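Local coordinates for multiple antibiotic resistance protein MarR (Escherichia coli, PDB 1JGS) that represses transcription of the marRAB operon, which is involved in activating antibiotic resistance and oxidative stress genes, by binding the marO operator DNA, at residues 119-123 with 124-128. Numbering follows the deposited sequence.
Sequences KNLTA and DEVAT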
loop_
_atom_site.group_PDB
_atom_site.type_symbol
_atom_site.label_atom_id
_atom_site.label_comp_id
_atom_site.label_asym_id
_atom_site.label_seq_id
_atom_site.Cartn_x
_atom_site.Cartn_y
_atom_site.Cartn_z
ATOM N N LYS A 119 -2.401 -15.364 14.925
ATOM C CA LYS A 119 -1.599 -16.276 15.743
ATOM C C LYS A 119 -1.527 -15.952 17.234
ATOM O O LYS A 119 -1.516 -16.862 18.064
ATOM C CB LYS A 119 -0.169 -16.377 15.198
ATOM C CG LYS A 119 0.709 -15.156 15.471
ATOM C CD LYS A 119 2.160 -15.432 15.077
ATOM C CE LYS A 119 3.063 -14.222 15.289
ATOM N NZ LYS A 119 4.469 -14.522 14.892
ATOM N N ASN A 120 -1.476 -14.668 17.583
ATOM C CA ASN A 120 -1.382 -14.300 18.986
ATOM C C ASN A 120 -2.468 -13.422 19.589
ATOM O O ASN A 120 -2.523 -13.273 20.804
ATOM C CB ASN A 120 -0.000 -13.688 19.274
ATOM C CG ASN A 120 0.448 -12.704 18.209
ATOM O OD1 ASN A 120 1.591 -12.237 18.225
ATOM N ND2 ASN A 120 -0.447 -12.383 17.277
ATOM N N LEU A 121 -3.350 -12.844 18.790
ATOM C CA LEU A 121 -4.374 -12.024 19.415
ATOM C C LEU A 121 -5.663 -12.816 19.625
ATOM O O LEU A 121 -6.557 -12.370 20.345
ATOM C CB LEU A 121 -4.634 -10.754 18.590
ATOM C CG LEU A 121 -5.590 -10.763 17.401
ATOM C CD1 LEU A 121 -7.025 -11.029 17.861
ATOM C CD2 LEU A 121 -5.523 -9.409 16.718
ATOM N N THR A 122 -5.740 -13.999 19.014
ATOM C CA THR A 122 -6.920 -14.868 19.104
ATOM C C THR A 122 -7.667 -14.810 20.441
ATOM O O THR A 122 -8.901 -14.803 20.473
ATOM C CB THR A 122 -6.557 -16.347 18.830
ATOM O OG1 THR A 122 -5.873 -16.453 17.575
ATOM C CG2 THR A 122 -7.821 -17.201 18.769
ATOM N N ALA A 123 -6.922 -14.786 21.540
ATOM C CA ALA A 123 -7.533 -14.714 22.859
ATOM C C ALA A 123 -8.405 -13.466 22.900
ATOM O O ALA A 123 -9.616 -13.549 23.119
ATOM C CB ALA A 123 -6.457 -14.638 23.935
ATOM N N ASP A 124 -7.772 -12.302 22.722
ATOM C CA ASP A 124 -8.485 -11.027 22.671
ATOM C C ASP A 124 -9.599 -11.122 21.646
ATOM O O ASP A 124 -10.577 -10.356 21.683
ATOM C CB ASP A 124 -7.535 -9.888 22.283
ATOM C CG ASP A 124 -6.261 -9.942 23.111
ATOM O OD1 ASP A 124 -5.553 -10.972 23.071
ATOM O OD2 ASP A 124 -5.983 -8.940 23.802
ATOM N N GLU A 125 -9.443 -12.065 20.685
ATOM C CA GLU A 125 -10.487 -12.462 19.678
ATOM C C GLU A 125 -10.647 -11.687 18.377
ATOM O O GLU A 125 -11.261 -10.616 18.371
ATOM C CB GLU A 125 -11.825 -12.437 20.380
ATOM C CG GLU A 125 -12.816 -13.185 19.536
ATOM C CD GLU A 125 -12.247 -14.532 19.186
ATOM O OE1 GLU A 125 -12.235 -14.900 17.985
ATOM O OE2 GLU A 125 -11.792 -15.237 20.101
ATOM N N VAL A 126 -10.118 -12.166 17.232
ATOM C CA VAL A 126 -10.136 -11.432 15.929
ATOM C C VAL A 126 -11.437 -10.676 15.615
ATOM O O VAL A 126 -11.443 -9.685 14.906
ATOM C CB VAL A 126 -9.777 -12.412 14.804
ATOM C CG1 VAL A 126 -9.360 -11.675 13.540
ATOM C CG2 VAL A 126 -8.671 -13.347 15.256
ATOM N N ALA A 127 -12.509 -11.221 16.160
ATOM C CA ALA A 127 -13.850 -10.674 15.995
ATOM C C ALA A 127 -13.962 -9.262 16.577
ATOM O O ALA A 127 -14.673 -8.423 16.032
ATOM C CB ALA A 127 -14.889 -11.583 16.632
ATOM N N THR A 128 -13.272 -9.002 17.684
ATOM C CA THR A 128 -13.301 -7.679 18.306
ATOM C C THR A 128 -12.517 -6.667 17.458
ATOM O O THR A 128 -12.991 -5.562 17.193
ATOM C CB THR A 128 -12.691 -7.736 19.712
ATOM O OG1 THR A 128 -13.346 -8.772 20.457
ATOM C CG2 THR A 128 -12.855 -6.399 20.440
#
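Leu121 and Val126 make the apolar part of this local turn: CD1 of Leu121 lies 3.9 Å from CG2 of Val126 and closer still, 3.4 Å, to the Val126 backbone N. One methyl thus reaches the backbone leading into the helix. The torsions explain it, since Leu121 CG is wedged between its own N and carbonyl carbon (chi1 84°) and chi2 swings CD1 onto the valine. Both residues are buried, and Leu121 also packs on Val136 of the second subunit.

The hydrogen bond between the two halves is between backbone atoms. Glu125 N donates to Leu121 O at 2.9 Å, with an N-H...O angle of 147°; this closes an alpha-turn (i to i+4), though Glu125 N is less certainly placed. As modelled, Glu125 has a positive phi, an unusual backbone to be read with caution, which breaks the helical path.

Asp124 is part of the turn, and its carboxylate lies alongside Leu121 O, with OD1 3.2 Å away. If the acid is ionised, neither oxygen has a proton to offer, so this is not a hydrogen bond; OD1 instead forms a salt bridge with Lys135 of the second subunit. Thr122 OG1 turns back to Thr118 O, tying the loop to helix 96-118.

The turn joins helices 96-118 and 126-134, part of the dimerisation region in MarR-family proteins, consistent with these intersubunit contacts; Lys135 probably offsets the electrostatic cost of placing a carboxylate near a carbonyl.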